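Local coordinates for protein BIS(5'-nucleosyl)-tetraphosphatase (Diadenosine tetraphosphatase), putative (Plasmodium falciparum, PDB 5CFI) that probably hydrolyses diadenosine tetraphosphate asymmetrically, as a member of the Nudix hydrolase family, at residues Ile122-Ser127 and Leu139-Glu144; Leu16-Pro21 and Asn105-Val110. All coordinates share one frame; numbering follows the deposited sequence.

Contact 1: Ile122-Ser127 and Leu139-Glu144; sequences IGSHES and LLKEAE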
loop_
_atom_site.group_PDB
_atom_site.type_symbol
_atom_site.label_atom_id
_atom_site.label_comp_id
_atom_site.label_asym_id
_atom_site.label_seq_id
_atom_site.Cartn_x
_atom_site.Cartn_y
_atom_site.Cartn_z
ATOM N N ILE B 122 4.548 1.571 7.432
ATOM C CA ILE B 122 5.527 0.558 7.754
ATOM C C ILE B 122 6.631 0.443 6.720
ATOM O O ILE B 122 6.578 1.063 5.672
ATOM C CB ILE B 122 4.859 -0.810 7.905
ATOM C CG1 ILE B 122 4.460 -1.335 6.522
ATOM C CG2 ILE B 122 3.670 -0.724 8.877
ATOM C CD1 ILE B 122 3.991 -2.759 6.524
ATOM N N GLY B 123 7.642 -0.356 7.038
ATOM C CA GLY B 123 8.703 -0.659 6.098
ATOM C C GLY B 123 8.751 -2.159 5.847
ATOM O O GLY B 123 8.140 -2.949 6.573
ATOM N N SER B 124 9.471 -2.550 4.804
ATOM C CA SER B 124 9.605 -3.945 4.437
ATOM C C SER B 124 10.193 -4.808 5.559
ATOM O O SER B 124 9.900 -6.012 5.634
ATOM C CB SER B 124 10.475 -4.061 3.196
ATOM O OG SER B 124 11.800 -3.674 3.510
ATOM N N HIS B 125 11.025 -4.216 6.418
ATOM C CA HIS B 125 11.581 -4.963 7.559
ATOM C C HIS B 125 10.515 -5.304 8.615
ATOM O O HIS B 125 10.728 -6.161 9.478
ATOM C CB HIS B 125 12.734 -4.190 8.216
ATOM C CG HIS B 125 12.316 -2.930 8.913
ATOM N ND1 HIS B 125 12.074 -1.751 8.243
ATOM C CD2 HIS B 125 12.114 -2.662 10.227
ATOM C CE1 HIS B 125 11.735 -0.810 9.110
ATOM N NE2 HIS B 125 11.755 -1.335 10.318
ATOM N N GLU B 126 9.371 -4.635 8.540
ATOM C CA GLU B 126 8.312 -4.868 9.494
ATOM C C GLU B 126 7.291 -5.811 8.904
ATOM O O GLU B 126 6.187 -5.902 9.420
ATOM C CB GLU B 126 7.624 -3.570 9.897
ATOM C CG GLU B 126 8.524 -2.555 10.539
ATOM C CD GLU B 126 7.801 -1.263 10.788
ATOM O OE1 GLU B 126 8.039 -0.291 10.043
ATOM O OE2 GLU B 126 6.981 -1.217 11.726
ATOM N N SER B 127 7.668 -6.512 7.838
ATOM C CA SER B 127 6.750 -7.408 7.148
ATOM C C SER B 127 6.173 -8.508 8.046
ATOM O O SER B 127 4.942 -8.658 8.144
ATOM C CB SER B 127 7.436 -8.045 5.941
ATOM O OG SER B 127 7.381 -7.180 4.820
ATOM N N LEU B 139 6.833 -6.935 -2.489
ATOM C CA LEU B 139 6.359 -5.671 -3.034
ATOM C C LEU B 139 7.037 -4.493 -2.358
ATOM O O LEU B 139 7.569 -3.589 -3.030
ATOM C CB LEU B 139 4.848 -5.533 -2.882
ATOM C CG LEU B 139 4.371 -4.126 -3.224
ATOM C CD1 LEU B 139 4.546 -3.943 -4.690
ATOM C CD2 LEU B 139 2.944 -3.894 -2.832
ATOM N N LEU B 140 7.009 -4.508 -1.030
ATOM C CA LEU B 140 7.661 -3.472 -0.245
ATOM C C LEU B 140 9.154 -3.397 -0.536
ATOM O O LEU B 140 9.688 -2.301 -0.682
ATOM C CB LEU B 140 7.446 -3.705 1.250
ATOM C CG LEU B 140 6.011 -3.601 1.748
ATOM C CD1 LEU B 140 6.013 -3.406 3.234
ATOM C CD2 LEU B 140 5.318 -2.458 1.066
ATOM N N LYS B 141 9.818 -4.550 -0.626
ATOM C CA LYS B 141 11.254 -4.607 -0.901
ATOM C C LYS B 141 11.599 -3.941 -2.238
ATOM O O LYS B 141 12.467 -3.065 -2.309
ATOM C CB LYS B 141 11.747 -6.049 -0.917
ATOM C CG LYS B 141 11.806 -6.737 0.440
ATOM C CD LYS B 141 12.390 -8.153 0.318
ATOM C CE LYS B 141 12.627 -8.790 1.698
ATOM N NZ LYS B 141 11.353 -9.090 2.421
ATOM N N GLU B 142 10.917 -4.368 -3.295
ATOM C CA GLU B 142 11.120 -3.809 -4.623
ATOM C C GLU B 142 10.818 -2.311 -4.673
ATOM O O GLU B 142 11.562 -1.529 -5.264
ATOM C CB GLU B 142 10.246 -4.532 -5.634
ATOM C CG GLU B 142 10.809 -5.819 -6.161
ATOM C CD GLU B 142 10.023 -6.314 -7.368
ATOM O OE1 GLU B 142 9.912 -5.564 -8.364
ATOM O OE2 GLU B 142 9.490 -7.445 -7.310
ATOM N N ALA B 143 9.718 -1.925 -4.043
ATOM C CA ALA B 143 9.348 -0.525 -3.959
ATOM C C ALA B 143 10.460 0.271 -3.302
ATOM O O ALA B 143 10.793 1.336 -3.774
ATOM C CB ALA B 143 8.026 -0.349 -3.186
ATOM N N GLU B 144 11.031 -0.241 -2.219
ATOM C CA GLU B 144 12.154 0.443 -1.566
ATOM C C GLU B 144 13.391 0.528 -2.478
ATOM O O GLU B 144 14.042 1.581 -2.548
ATOM C CB GLU B 144 12.510 -0.237 -0.249
ATOM C CG GLU B 144 11.584 0.133 0.911
ATOM C CD GLU B 144 11.502 -0.955 1.986
ATOM O OE1 GLU B 144 12.162 -2.002 1.813
ATOM O OE2 GLU B 144 10.791 -0.759 2.998
#
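Ser124 and Glu144 join the loop after strand 116-122 to the helix 134-148 in a contact of polar and apolar parts. The loop makes a short 3-10 turn at Ser124 and His125, and the helix packs against it and against the sheet, as the helices of the Nudix alpha/beta/alpha sandwich do.

The Glu144 carboxylate meets both the backbone and the side chain of Ser124. Ser124 N gives a nearly straight hydrogen bond to Glu144 OE2, 2.9 Å long with an angle of 171° at the hydrogen. It arrives on the syn side of that oxygen, a little out of the carboxylate plane. Ser124 OG is modelled as a donor to Glu144 OE1, but so close that the length of this bond is doubtful. The hydroxyl sits between the backbone N and the carbonyl carbon (chi1 67°), which turns it to the same carboxylate that the amide meets.

Leu140 lies one helical turn before Glu144 and forms the apolar half. Its CB lies 3.6 Å from Ser124 CB. Its CD1 reaches Ile122 CD1 at 3.9 Å, and the two side chains cross at about a right angle. Leu12, Phe32 and Leu132 also touch Leu140. At the edge, Lys141 CG passes Ser124 CB at 4.1 Å.

The loop has its own internal bonds. Ser127 N and Ser127 OG both reach Ser124 O from one face of its plane, the hydroxyl at 2.9 Å. Gly123 N gives a bond to Glu126 OE1.

The bond from Ser124 N ties the carboxylate to the loop backbone and would probably favour its charged form. If the hydroxyl bond holds, both oxygens are engaged and rotation would be limited.

Contact 2: Leu16-Pro21 and Asn105-Val110; sequences LKKYNP and NNEENV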
loop_
_atom_site.group_PDB
_atom_site.type_symbol
_atom_site.label_atom_id
_atom_site.label_comp_id
_atom_site.label_asym_id
_atom_site.label_seq_id
_atom_site.Cartn_x
_atom_site.Cartn_y
_atom_site.Cartn_z
ATOM N N LEU B 16 7.701 9.960 3.471
ATOM C CA LEU B 16 9.038 10.052 3.973
ATOM C C LEU B 16 8.969 9.869 5.464
ATOM O O LEU B 16 8.153 10.470 6.123
ATOM C CB LEU B 16 9.608 11.413 3.668
ATOM C CG LEU B 16 10.271 11.664 2.335
ATOM C CD1 LEU B 16 10.796 13.073 2.326
ATOM C CD2 LEU B 16 11.398 10.697 2.131
ATOM N N LYS B 17 9.846 9.045 5.999
ATOM C CA LYS B 17 9.848 8.814 7.417
ATOM C C LYS B 17 10.111 10.103 8.126
ATOM O O LYS B 17 10.854 10.926 7.679
ATOM C CB LYS B 17 10.891 7.794 7.789
ATOM C CG LYS B 17 10.585 6.409 7.290
ATOM C CD LYS B 17 11.676 5.443 7.669
ATOM C CE LYS B 17 11.909 5.451 9.158
ATOM N NZ LYS B 17 13.027 4.580 9.586
ATOM N N LYS B 18 9.454 10.282 9.242
ATOM C CA LYS B 18 9.600 11.481 10.006
ATOM C C LYS B 18 10.852 11.494 10.850
ATOM O O LYS B 18 11.223 12.508 11.375
ATOM C CB LYS B 18 8.359 11.688 10.836
ATOM C CG LYS B 18 7.114 11.624 9.994
ATOM C CD LYS B 18 5.929 11.295 10.842
ATOM C CE LYS B 18 4.686 11.911 10.267
ATOM N NZ LYS B 18 3.658 11.856 11.321
ATOM N N TYR B 19 11.489 10.356 10.999
ATOM C CA TYR B 19 12.708 10.275 11.756
ATOM C C TYR B 19 13.525 9.106 11.300
ATOM O O TYR B 19 12.981 8.112 10.932
ATOM C CB TYR B 19 12.356 10.086 13.216
ATOM C CG TYR B 19 13.506 9.743 14.116
ATOM C CD1 TYR B 19 14.477 10.655 14.385
ATOM C CD2 TYR B 19 13.597 8.515 14.715
ATOM C CE1 TYR B 19 15.511 10.351 15.222
ATOM C CE2 TYR B 19 14.635 8.204 15.555
ATOM C CZ TYR B 19 15.587 9.133 15.801
ATOM O OH TYR B 19 16.630 8.875 16.626
ATOM N N ASN B 20 14.833 9.215 11.343
ATOM C CA ASN B 20 15.673 8.096 11.011
ATOM C C ASN B 20 16.670 7.936 12.137
ATOM O O ASN B 20 17.293 8.899 12.546
ATOM C CB ASN B 20 16.372 8.307 9.670
ATOM C CG ASN B 20 15.403 8.302 8.509
ATOM O OD1 ASN B 20 15.000 7.247 8.008
ATOM N ND2 ASN B 20 15.026 9.491 8.069
ATOM N N PRO B 21 16.824 6.713 12.652
ATOM C CA PRO B 21 17.728 6.438 13.771
ATOM C C PRO B 21 19.157 6.620 13.331
ATOM O O PRO B 21 20.007 7.072 14.114
ATOM C CB PRO B 21 17.463 4.958 14.095
ATOM C CG PRO B 21 16.185 4.628 13.368
ATOM C CD PRO B 21 16.173 5.488 12.171
ATOM N N ASN B 105 2.337 15.969 0.592
ATOM C CA ASN B 105 2.418 16.429 1.964
ATOM C C ASN B 105 2.610 15.236 2.885
ATOM O O ASN B 105 1.691 14.422 3.075
ATOM C CB ASN B 105 1.164 17.207 2.340
ATOM C CG ASN B 105 1.151 17.638 3.785
ATOM O OD1 ASN B 105 2.156 17.535 4.494
ATOM N ND2 ASN B 105 0.007 18.146 4.233
ATOM N N ASN B 106 3.799 15.159 3.476
ATOM C CA ASN B 106 4.202 14.029 4.291
ATOM C C ASN B 106 3.370 13.862 5.545
ATOM O O ASN B 106 3.565 12.907 6.291
ATOM C CB ASN B 106 5.662 14.176 4.686
ATOM C CG ASN B 106 6.435 12.897 4.513
ATOM O OD1 ASN B 106 6.819 12.537 3.400
ATOM N ND2 ASN B 106 6.642 12.181 5.607
ATOM N N GLU B 107 2.454 14.797 5.775
ATOM C CA GLU B 107 1.684 14.863 7.010
ATOM C C GLU B 107 0.207 14.740 6.723
ATOM O O GLU B 107 -0.623 15.020 7.604
ATOM C CB GLU B 107 1.949 16.181 7.745
ATOM C CG GLU B 107 3.389 16.405 8.131
ATOM C CD GLU B 107 3.747 15.701 9.414
ATOM O OE1 GLU B 107 2.861 15.034 10.012
ATOM O OE2 GLU B 107 4.919 15.828 9.834
ATOM N N GLU B 108 -0.105 14.370 5.477
ATOM C CA GLU B 108 -1.465 14.058 5.059
ATOM C C GLU B 108 -2.043 13.053 6.036
ATOM O O GLU B 108 -1.362 12.112 6.462
ATOM C CB GLU B 108 -1.477 13.504 3.631
ATOM C CG GLU B 108 -2.833 13.457 2.942
ATOM C CD GLU B 108 -3.427 14.828 2.634
ATOM O OE1 GLU B 108 -2.676 15.764 2.297
ATOM O OE2 GLU B 108 -4.665 14.973 2.716
ATOM N N ASN B 109 -3.295 13.261 6.415
ATOM C CA ASN B 109 -3.902 12.430 7.434
ATOM C C ASN B 109 -4.843 11.366 6.863
ATOM O O ASN B 109 -5.727 11.654 6.067
ATOM C CB ASN B 109 -4.627 13.314 8.452
ATOM C CG ASN B 109 -3.655 14.000 9.431
ATOM O OD1 ASN B 109 -2.496 13.586 9.575
ATOM N ND2 ASN B 109 -4.126 15.052 10.100
ATOM N N VAL B 110 -4.611 10.124 7.279
ATOM C CA VAL B 110 -5.452 8.992 6.932
ATOM C C VAL B 110 -6.790 9.025 7.673
ATOM O O VAL B 110 -6.838 9.157 8.903
ATOM C CB VAL B 110 -4.730 7.666 7.247
ATOM C CG1 VAL B 110 -5.621 6.456 6.989
ATOM C CG2 VAL B 110 -3.444 7.574 6.452
#
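Asn106 carries this surface contact, its side-chain amide pairing with the backbone of Leu16. Leu16 N gives a hydrogen bond to Asn106 OD1, 2.7 Å long, in the carbonyl plane and on a lone pair. Asn106 ND2 returns one to Leu16 O, with a modelled distance too short to be taken at face value. As modelled, the amide spans the N and O of one residue; the OD1 half is the well-formed one.

The charged pair is looser. Lys18 NZ and Glu107 OE1 form a salt bridge at 3.5 Å. The lysine chain runs extended beyond CG. Glu107 bends at its second torsion (chi2 -83°), which brings the carboxylate near the lysine end. Lys18 CE lies 3.6 Å from Glu107 OE1.

Within 105-110 the backbone makes a type I beta turn from Asn105 to Glu108, closed by a bond from Glu108 N to Asn105 O. Asn105 OD1 also accepts from Glu107 N at 3.0 Å, an Asx turn. Asn106 and Glu107 are the two middle residues of the beta turn, and both have side chains that meet residues of 16-21.

The contact joins the loop after strand 6-16 to the loop after strand 92-103; these two strands pair in parallel in the sheet. Beside it, strand 30-37 meets Leu16 through Phe30, Lys17 through Glu31 and Val110 through Leu33.

In the fold
Contact 1 is partly buried, and contact 2 lies on the surface. Their centres are 16 Å apart and their nearest atoms about 6 Å, without touching. Contact 1 joins a loop to a helix close to it in sequence. Contact 2 brings together two loops more than 80 residues apart. Strand 30-37 borders both. In each, one side chain makes a polar pairing with a single residue: in contact 1 a carboxylate that only accepts, in contact 2 an amide that accepts and donates. One bond of each pair is uncertain in length. Contact 1 adds apolar packing on the sheet, while contact 2 adds a salt bridge between exposed side chains.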